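Local coordinates for protein 2-oxo-1,2-dihydroquinoline 8-monooxygenase, oxygenase component (Pseudomonas putida, PDB 1Z03) that probably hydroxylates 2-oxo-1,2-dihydroquinoline at its 8-position as the oxygenase component of a Rieske-type monooxygenase that carries a [2Fe-2S] cluster and a mononuclear iron, at residues 264-269 with 292-297; 310-315 with 332-337; 288-293 with 304-309. One frame throughout, in Å; residues are numbered along the deposited sequence.

Interaction 1: residues 264-269 with 292-297. With OCH (quinolin-2(1H)-one), chain I.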
# COMPACT_ATOMS: atom_id res chain seq x y z
N GLN A 264 -4.25 -3.87 -40.16
CA GLN A 264 -4.01 -2.51 -40.60
C GLN A 264 -3.23 -2.56 -41.92
O GLN A 264 -2.20 -3.23 -42.00
CB GLN A 264 -3.25 -1.74 -39.52
CG GLN A 264 -3.92 -1.86 -38.15
CD GLN A 264 -3.51 -0.76 -37.20
OE1 GLN A 264 -2.35 -0.68 -36.77
NE2 GLN A 264 -4.46 0.10 -36.85
N TRP A 265 -3.73 -1.86 -42.93
CA TRP A 265 -3.10 -1.86 -44.25
C TRP A 265 -1.88 -0.94 -44.32
O TRP A 265 -1.86 0.01 -45.12
CB TRP A 265 -4.11 -1.46 -45.34
CG TRP A 265 -5.26 -2.40 -45.48
CD1 TRP A 265 -6.57 -2.14 -45.20
CD2 TRP A 265 -5.21 -3.77 -45.93
NE1 TRP A 265 -7.35 -3.25 -45.45
CE2 TRP A 265 -6.54 -4.27 -45.90
CE3 TRP A 265 -4.18 -4.62 -46.36
CZ2 TRP A 265 -6.86 -5.57 -46.28
CZ3 TRP A 265 -4.50 -5.92 -46.74
CH2 TRP A 265 -5.84 -6.38 -46.70
N LEU A 266 -0.88 -1.22 -43.50
CA LEU A 266 0.33 -0.41 -43.50
C LEU A 266 1.07 -0.61 -44.82
O LEU A 266 1.00 -1.67 -45.44
CB LEU A 266 1.23 -0.80 -42.32
CG LEU A 266 0.59 -0.77 -40.94
CD1 LEU A 266 1.67 -0.81 -39.86
CD2 LEU A 266 -0.26 0.49 -40.80
N PHE A 267 1.77 0.44 -45.25
CA PHE A 267 2.53 0.40 -46.49
C PHE A 267 1.69 0.22 -47.75
O PHE A 267 2.01 -0.58 -48.63
CB PHE A 267 3.64 -0.66 -46.40
CG PHE A 267 4.70 -0.32 -45.39
CD1 PHE A 267 4.49 -0.58 -44.03
CD2 PHE A 267 5.86 0.34 -45.77
CE1 PHE A 267 5.42 -0.16 -43.07
CE2 PHE A 267 6.79 0.76 -44.83
CZ PHE A 267 6.57 0.51 -43.47
N THR A 268 0.58 0.96 -47.78
CA THR A 268 -0.35 1.04 -48.91
C THR A 268 -0.78 2.50 -48.77
O THR A 268 -0.40 3.16 -47.80
CB THR A 268 -1.60 0.13 -48.76
OG1 THR A 268 -2.44 0.64 -47.72
CG2 THR A 268 -1.19 -1.29 -48.44
N ASP A 269 -1.56 3.04 -49.71
CA ASP A 269 -1.95 4.44 -49.57
C ASP A 269 -2.94 4.70 -48.45
O ASP A 269 -3.23 5.86 -48.14
CB ASP A 269 -2.49 5.03 -50.87
CG ASP A 269 -2.76 3.99 -51.93
OD1 ASP A 269 -1.88 3.13 -52.15
OD2 ASP A 269 -3.84 4.06 -52.56
N TYR A 292 6.85 -3.28 -42.42
CA TYR A 292 6.23 -4.12 -41.41
C TYR A 292 4.73 -3.84 -41.39
O TYR A 292 4.27 -2.87 -41.99
CB TYR A 292 6.84 -3.81 -40.04
CG TYR A 292 6.57 -2.39 -39.60
CD1 TYR A 292 5.38 -2.05 -38.95
CD2 TYR A 292 7.48 -1.37 -39.88
CE1 TYR A 292 5.10 -0.74 -38.60
CE2 TYR A 292 7.20 -0.05 -39.53
CZ TYR A 292 6.01 0.26 -38.89
OH TYR A 292 5.73 1.56 -38.56
N ARG A 293 3.98 -4.68 -40.69
CA ARG A 293 2.54 -4.51 -40.60
C ARG A 293 1.99 -5.04 -39.28
O ARG A 293 2.34 -6.14 -38.85
CB ARG A 293 1.85 -5.22 -41.76
CG ARG A 293 0.35 -5.04 -41.78
CD ARG A 293 -0.23 -5.50 -43.10
NE ARG A 293 -0.04 -6.92 -43.34
CZ ARG A 293 -0.38 -7.53 -44.47
NH1 ARG A 293 -0.18 -8.84 -44.61
NH2 ARG A 293 -0.91 -6.83 -45.47
N THR A 294 1.13 -4.26 -38.65
CA THR A 294 0.55 -4.67 -37.38
C THR A 294 -0.93 -5.05 -37.46
O THR A 294 -1.70 -4.48 -38.24
CB THR A 294 0.71 -3.56 -36.31
OG1 THR A 294 0.16 -2.33 -36.82
CG2 THR A 294 2.17 -3.34 -35.98
N SER A 295 -1.30 -6.02 -36.63
CA SER A 295 -2.67 -6.51 -36.54
C SER A 295 -2.87 -6.95 -35.10
O SER A 295 -1.90 -7.23 -34.40
CB SER A 295 -2.87 -7.70 -37.48
OG SER A 295 -2.04 -8.80 -37.10
N VAL A 296 -4.13 -6.98 -34.65
CA VAL A 296 -4.42 -7.42 -33.29
C VAL A 296 -5.71 -8.24 -33.28
O VAL A 296 -6.66 -7.93 -33.99
CB VAL A 296 -4.54 -6.20 -32.33
CG1 VAL A 296 -5.64 -5.27 -32.79
CG2 VAL A 296 -4.79 -6.69 -30.91
N VAL A 297 -5.71 -9.30 -32.48
CA VAL A 297 -6.87 -10.19 -32.36
C VAL A 297 -7.17 -10.48 -30.88
O VAL A 297 -6.28 -10.37 -30.03
CB VAL A 297 -6.62 -11.55 -33.10
CG1 VAL A 297 -6.27 -11.32 -34.56
CG2 VAL A 297 -5.51 -12.33 -32.41
O1 OCH I . 3.42 0.17 -34.75
N2 OCH I . 4.28 -1.55 -33.45
C3 OCH I . 5.34 -2.41 -33.04
C4 OCH I . 5.14 -3.40 -32.02
C5 OCH I . 6.23 -4.21 -31.66
C6 OCH I . 7.50 -4.04 -32.29
C7 OCH I . 7.69 -3.08 -33.28
C8 OCH I . 6.64 -2.25 -33.68
C9 OCH I . 6.82 -1.21 -34.74
C10 OCH I . 5.81 -0.41 -35.11
C1 OCH I . 4.40 -0.52 -34.47
O HOH W 1 -0.78 -3.94 -46.03

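Interaction 2: residues 310-315 with 332-337. With OCH (quinolin-2(1H)-one), chain I.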
# COMPACT_ATOMS: atom_id res chain seq x y z
N GLU A 310 13.31 -9.76 -42.30
CA GLU A 310 12.54 -10.69 -43.11
C GLU A 310 12.53 -12.09 -42.51
O GLU A 310 13.54 -12.54 -41.96
CB GLU A 310 13.09 -10.76 -44.53
CG GLU A 310 12.88 -9.48 -45.32
CD GLU A 310 13.07 -9.66 -46.82
OE1 GLU A 310 12.87 -8.68 -47.56
OE2 GLU A 310 13.42 -10.79 -47.25
N HIS A 311 11.39 -12.77 -42.62
CA HIS A 311 11.22 -14.12 -42.11
C HIS A 311 11.07 -14.18 -40.59
O HIS A 311 10.85 -15.24 -40.02
CB HIS A 311 12.38 -15.00 -42.56
CG HIS A 311 12.51 -15.10 -44.05
ND1 HIS A 311 13.64 -14.72 -44.74
CD2 HIS A 311 11.62 -15.52 -44.99
CE1 HIS A 311 13.45 -14.90 -46.03
NE2 HIS A 311 12.23 -15.38 -46.21
N VAL A 312 11.20 -13.03 -39.92
CA VAL A 312 11.05 -12.99 -38.48
C VAL A 312 9.80 -12.18 -38.16
O VAL A 312 9.50 -11.20 -38.85
CB VAL A 312 12.27 -12.32 -37.80
CG1 VAL A 312 12.18 -12.48 -36.28
CG2 VAL A 312 13.57 -12.93 -38.34
N VAL A 313 9.05 -12.60 -37.14
CA VAL A 313 7.83 -11.89 -36.76
C VAL A 313 7.81 -11.69 -35.24
O VAL A 313 8.34 -12.50 -34.49
CB VAL A 313 6.56 -12.69 -37.20
CG1 VAL A 313 6.53 -14.05 -36.53
CG2 VAL A 313 5.31 -11.91 -36.87
N GLN A 314 7.20 -10.58 -34.79
CA GLN A 314 7.11 -10.31 -33.36
C GLN A 314 5.67 -10.41 -32.87
O GLN A 314 4.76 -9.86 -33.48
CB GLN A 314 7.66 -8.92 -33.01
CG GLN A 314 7.68 -8.64 -31.49
CD GLN A 314 8.55 -7.45 -31.09
OE1 GLN A 314 9.60 -7.21 -31.69
NE2 GLN A 314 8.12 -6.72 -30.06
N TYR A 315 5.47 -11.14 -31.78
CA TYR A 315 4.15 -11.29 -31.19
C TYR A 315 4.21 -10.76 -29.76
O TYR A 315 5.20 -10.95 -29.06
CB TYR A 315 3.73 -12.77 -31.15
CG TYR A 315 3.46 -13.40 -32.50
CD1 TYR A 315 4.27 -14.42 -32.98
CD2 TYR A 315 2.40 -12.96 -33.30
CE1 TYR A 315 4.04 -15.00 -34.23
CE2 TYR A 315 2.16 -13.53 -34.55
CZ TYR A 315 2.98 -14.55 -35.01
OH TYR A 315 2.74 -15.11 -36.25
N LEU A 332 9.89 -13.41 -30.61
CA LEU A 332 10.24 -13.33 -32.02
C LEU A 332 10.18 -14.76 -32.51
O LEU A 332 10.65 -15.67 -31.84
CB LEU A 332 11.66 -12.76 -32.19
CG LEU A 332 11.83 -11.31 -31.74
CD1 LEU A 332 13.27 -10.85 -31.96
CD2 LEU A 332 10.86 -10.43 -32.52
N VAL A 333 9.58 -14.96 -33.68
CA VAL A 333 9.45 -16.30 -34.23
C VAL A 333 10.08 -16.37 -35.61
O VAL A 333 10.06 -15.40 -36.37
CB VAL A 333 7.96 -16.71 -34.35
CG1 VAL A 333 7.86 -18.15 -34.79
CG2 VAL A 333 7.24 -16.49 -33.03
N ARG A 334 10.66 -17.53 -35.90
CA ARG A 334 11.28 -17.80 -37.19
C ARG A 334 11.27 -19.31 -37.38
O ARG A 334 11.53 -20.05 -36.44
CB ARG A 334 12.72 -17.30 -37.25
CG ARG A 334 13.41 -17.64 -38.57
CD ARG A 334 14.77 -16.97 -38.74
NE ARG A 334 15.23 -17.14 -40.12
CZ ARG A 334 15.74 -16.16 -40.86
NH1 ARG A 334 16.13 -16.41 -42.11
NH2 ARG A 334 15.88 -14.93 -40.37
N VAL A 335 10.95 -19.76 -38.59
CA VAL A 335 10.95 -21.19 -38.85
C VAL A 335 12.40 -21.60 -39.11
O VAL A 335 13.07 -21.05 -39.98
CB VAL A 335 10.07 -21.54 -40.07
CG1 VAL A 335 10.24 -23.01 -40.44
CG2 VAL A 335 8.62 -21.26 -39.74
N CYS A 336 12.87 -22.56 -38.32
CA CYS A 336 14.23 -23.07 -38.42
C CYS A 336 14.17 -24.59 -38.59
O CYS A 336 14.06 -25.33 -37.62
CB CYS A 336 15.02 -22.70 -37.17
SG CYS A 336 15.02 -20.92 -36.83
N PRO A 337 14.23 -25.07 -39.85
CA PRO A 337 14.18 -26.49 -40.21
C PRO A 337 15.37 -27.32 -39.76
O PRO A 337 15.21 -28.48 -39.39
CB PRO A 337 14.10 -26.46 -41.73
CG PRO A 337 13.77 -25.05 -42.09
CD PRO A 337 14.41 -24.23 -41.04
O1 OCH I . 3.42 0.17 -34.75
N2 OCH I . 4.28 -1.55 -33.45
C3 OCH I . 5.34 -2.41 -33.04
C4 OCH I . 5.14 -3.40 -32.02
C5 OCH I . 6.23 -4.21 -31.66
C6 OCH I . 7.50 -4.04 -32.29
C7 OCH I . 7.69 -3.08 -33.28
C8 OCH I . 6.64 -2.25 -33.68
C9 OCH I . 6.82 -1.21 -34.74
C10 OCH I . 5.81 -0.41 -35.11
C1 OCH I . 4.40 -0.52 -34.47
O HOH W 2 16.12 -12.35 -42.41
O HOH W 3 10.35 -17.60 -40.81

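Interaction 3: residues 288-293 with 304-309. With OCH (quinolin-2(1H)-one), chain I.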
# COMPACT_ATOMS: atom_id res chain seq x y z
N LYS A 288 17.55 3.16 -45.03
CA LYS A 288 17.28 1.73 -44.94
C LYS A 288 15.77 1.54 -44.76
O LYS A 288 15.20 1.88 -43.71
CB LYS A 288 18.04 1.11 -43.76
CG LYS A 288 17.73 -0.37 -43.50
CD LYS A 288 18.72 -1.31 -44.18
CE LYS A 288 18.72 -1.17 -45.69
NZ LYS A 288 19.64 -2.17 -46.32
N GLY A 289 15.13 1.02 -45.80
CA GLY A 289 13.70 0.79 -45.73
C GLY A 289 13.36 -0.23 -44.66
O GLY A 289 14.07 -1.22 -44.48
N ARG A 290 12.26 0.02 -43.94
CA ARG A 290 11.80 -0.87 -42.88
C ARG A 290 10.30 -1.12 -43.07
O ARG A 290 9.48 -0.30 -42.67
CB ARG A 290 12.06 -0.23 -41.52
CG ARG A 290 11.83 -1.14 -40.32
CD ARG A 290 12.94 -2.16 -40.16
NE ARG A 290 12.84 -3.29 -41.08
CZ ARG A 290 11.88 -4.21 -41.04
NH1 ARG A 290 11.87 -5.21 -41.92
NH2 ARG A 290 10.93 -4.14 -40.12
N HIS A 291 9.97 -2.24 -43.70
CA HIS A 291 8.58 -2.60 -43.97
C HIS A 291 8.04 -3.57 -42.93
O HIS A 291 8.68 -4.57 -42.61
CB HIS A 291 8.45 -3.25 -45.35
CG HIS A 291 9.08 -2.45 -46.44
ND1 HIS A 291 8.55 -1.25 -46.88
CD2 HIS A 291 10.21 -2.64 -47.15
CE1 HIS A 291 9.34 -0.74 -47.81
NE2 HIS A 291 10.35 -1.57 -48.00
N TYR A 292 6.85 -3.28 -42.42
CA TYR A 292 6.23 -4.12 -41.41
C TYR A 292 4.73 -3.84 -41.39
O TYR A 292 4.27 -2.87 -41.99
CB TYR A 292 6.84 -3.81 -40.04
CG TYR A 292 6.57 -2.39 -39.60
CD1 TYR A 292 5.38 -2.05 -38.95
CD2 TYR A 292 7.48 -1.37 -39.88
CE1 TYR A 292 5.10 -0.74 -38.60
CE2 TYR A 292 7.20 -0.05 -39.53
CZ TYR A 292 6.01 0.26 -38.89
OH TYR A 292 5.73 1.56 -38.56
N ARG A 293 3.98 -4.68 -40.69
CA ARG A 293 2.54 -4.51 -40.60
C ARG A 293 1.99 -5.04 -39.28
O ARG A 293 2.34 -6.14 -38.85
CB ARG A 293 1.85 -5.22 -41.76
CG ARG A 293 0.35 -5.04 -41.78
CD ARG A 293 -0.23 -5.50 -43.10
NE ARG A 293 -0.04 -6.92 -43.34
CZ ARG A 293 -0.38 -7.53 -44.47
NH1 ARG A 293 -0.18 -8.84 -44.61
NH2 ARG A 293 -0.91 -6.83 -45.47
N VAL A 304 3.44 -8.34 -35.48
CA VAL A 304 4.18 -7.35 -36.24
C VAL A 304 4.93 -8.10 -37.33
O VAL A 304 6.03 -8.61 -37.09
CB VAL A 304 5.19 -6.58 -35.36
CG1 VAL A 304 5.68 -5.33 -36.09
CG2 VAL A 304 4.53 -6.20 -34.04
N GLU A 305 4.32 -8.20 -38.50
CA GLU A 305 4.92 -8.91 -39.63
C GLU A 305 6.20 -8.25 -40.09
O GLU A 305 6.33 -7.03 -40.06
CB GLU A 305 3.96 -8.93 -40.82
CG GLU A 305 2.69 -9.72 -40.62
CD GLU A 305 1.67 -9.37 -41.67
OE1 GLU A 305 0.66 -8.69 -41.33
OE2 GLU A 305 1.89 -9.75 -42.84
N ASN A 306 7.15 -9.08 -40.52
CA ASN A 306 8.44 -8.63 -41.03
C ASN A 306 9.20 -7.77 -40.02
O ASN A 306 9.76 -6.73 -40.38
CB ASN A 306 8.23 -7.85 -42.34
CG ASN A 306 9.42 -7.95 -43.29
OD1 ASN A 306 9.84 -9.05 -43.66
ND2 ASN A 306 9.97 -6.80 -43.69
N TRP A 307 9.23 -8.21 -38.77
CA TRP A 307 9.93 -7.47 -37.73
C TRP A 307 10.73 -8.41 -36.82
O TRP A 307 10.21 -9.42 -36.36
CB TRP A 307 8.94 -6.65 -36.89
CG TRP A 307 9.59 -5.72 -35.93
CD1 TRP A 307 10.10 -6.03 -34.69
CD2 TRP A 307 9.87 -4.33 -36.14
NE1 TRP A 307 10.69 -4.92 -34.13
CE2 TRP A 307 10.56 -3.86 -35.00
CE3 TRP A 307 9.61 -3.44 -37.19
CZ2 TRP A 307 11.00 -2.54 -34.88
CZ3 TRP A 307 10.04 -2.11 -37.07
CH2 TRP A 307 10.73 -1.68 -35.92
N PRO A 308 12.00 -8.07 -36.55
CA PRO A 308 12.70 -6.87 -37.03
C PRO A 308 13.34 -7.02 -38.42
O PRO A 308 13.89 -6.06 -38.96
CB PRO A 308 13.73 -6.62 -35.94
CG PRO A 308 14.15 -8.02 -35.60
CD PRO A 308 12.83 -8.78 -35.56
N GLU A 309 13.27 -8.23 -38.97
CA GLU A 309 13.85 -8.52 -40.28
C GLU A 309 12.97 -9.51 -41.04
O GLU A 309 12.02 -10.06 -40.48
CB GLU A 309 15.24 -9.13 -40.11
CG GLU A 309 16.29 -8.16 -39.64
CD GLU A 309 17.58 -8.86 -39.29
OE1 GLU A 309 18.63 -8.19 -39.26
OE2 GLU A 309 17.53 -10.08 -39.03
O1 OCH I . 3.42 0.17 -34.75
N2 OCH I . 4.28 -1.55 -33.45
C3 OCH I . 5.34 -2.41 -33.04
C4 OCH I . 5.14 -3.40 -32.02
C5 OCH I . 6.23 -4.21 -31.66
C6 OCH I . 7.50 -4.04 -32.29
C7 OCH I . 7.69 -3.08 -33.28
C8 OCH I . 6.64 -2.25 -33.68
C9 OCH I . 6.82 -1.21 -34.74
C10 OCH I . 5.81 -0.41 -35.11
C1 OCH I . 4.40 -0.52 -34.47
O HOH W 4 0.27 -8.04 -38.66

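Interaction 1: residues 264-269 with 292-297
F267 turns its edge onto one face of the Y292 ring, and the bound quinolin-2(1H)-one comes over the rim of the opposite face. The contact sits in the antiparallel sheet of the catalytic domain of this Rieske oxygenase, where strand 261-264 runs out beside strand 293-297 into the loop before strand 271-277. The aromatic pair is T-shaped, with ring centroids 5.3 Å apart and planes at 75°. Y292 places its CG between the backbone N and the carbonyl carbon (chi1 63°), which stands the ring between F267 and the ligand; CE1 meets ligand atom C10 at 3.6 Å. With an alanine here, the F267 edge would probably lose its aromatic face and a gap would open beside the quinolinone.

Apolar packing continues through L266, whose CD1 branch reaches Y292 CE1 at 3.7 Å and also touches the backbone N of T294. The CG2 methyl of T294 comes within 3.7 Å of ligand N2.

Polar links are few. The backbone N of Q264 donates to T294 O over 3.2 Å, and Q264 OE1 lies 3.0 Å from T294 OG1; the amide NE2 bonds S393. The R293 and W265 side chains lie side by side, NH2 coming nearest to CZ3, with the guanidinium and indole planes 74° apart; the arginine is salt-bridged to E305, while P181 O and F180 O take further bonds. Water 1 ties the turn at W265 to this arginine, donating to L266 O and accepting from R293 NH2, each at 2.9 Å.

Interaction 2: residues 310-315 with 332-337
R334 stretches along the start of the 310-315 segment, its CB and CG passing the backbone O of H311, CG at 3.8 Å. CG stands opposite the backbone N (chi1 177°) and the chain stays extended to NE, which carries the guanidinium past H311 to the neighbourhood of E310. There CZ lies 3.9 Å from H311 CB, which sits over the centre of one guanidinium face. NH2, at the tip, meets the CG2 methyl of V312 at 3.7 Å and has a weak link through water 2 to E310 O. The R334 side chain also touches F345 of helix 339-361.

The two segments form part of the antiparallel beta hairpin of strands 313-320 and 325-335, within the catalytic domain's sheet. V313 and V333 make the hydrogen-bonded pair: V313 N gives to V333 O at 3.1 Å, and V333 N returns to V313 O at 2.9 Å. Q314 and L332 follow as the non-hydrogen-bonded pair.

The two sheet faces differ. On that of V313 and V333, the valines lie side by side, V313 CG1 touching V333 CB, and V333 CG2 comes to the edge of the Y315 ring, near its plane, 3.6 Å from CD1; Y315 OH bonds P189 O. On the face of Q314 and L332, the leucine CD2 methyl rests against CB and OE1 of the glutamine. Q314 is extended towards the ligand, with NE2 3.5 Å from C5 of the quinolinone, while the same nitrogen donates to N362 OD1.

Interaction 3: residues 288-293 with 304-309
W307 directs the edge of its six-membered ring at the face of Y292, planes 88° apart, and offers one of its own faces to the bound quinolinone. This T-shaped pair forms part of the substrate pocket where strands 293-297 and 301-305 meet as antiparallel neighbours in the catalytic domain. W307 CE2 lies 3.4 Å from ligand C7, and P308 CB packs over the opposite face of the indole. From strand 301-305, V304 brings CG2 to ligand C4 at 3.5 Å.

A second shell holds the loop that carries W307. R290 bends at chi2 and chi3 so that NH1 and NH2 both grip N306 O, end-on and close to the guanidinium plane, NH2 at 2.9 Å. P308 O sits over one face of the same guanidinium, and W307 CE3 meets its edge. The N306 side chain returns the link: ND2 donates to H291 O over 2.8 Å in a nearly straight bond (168°).

Farther from the ligand, R293 and E305 are a hydrogen-bonded beta pair, firm from E305 N to R293 O but weak in the reverse direction. Their side chains run alongside each other into a side-on salt bridge. W185 NE1 also bonds E305 OE2. R293 NE meets E305 OE1 at 2.8 Å from the syn side, out of the carboxylate plane, while NH1 reaches the syn lone pair of E305 OE2 at 2.9 Å, OE2 lying tilted from the guanidinium plane.

Overall arrangement
All three contacts are largely buried, join parts of one antiparallel sheet and reach the same quinolinone. Interactions 1 and 3 share Y292 and R293: the tyrosine meets an aromatic edge in each, whereas the arginine's salt bridge belongs to interaction 3. Interaction 3 lies between the others in the sheet, since strand 301-305 neighbours both 293-297 and 313-320; a probable backbone hydrogen bond from V304 N to Q314 O ties it to interaction 2. Interactions 1 and 2 do not touch, their nearest atoms being about 7 Å apart. Interaction 2 is mainly hairpin pairing and aliphatic packing, and its 310-311 end is exposed; interaction 3 has the most side-chain hydrogen bonding.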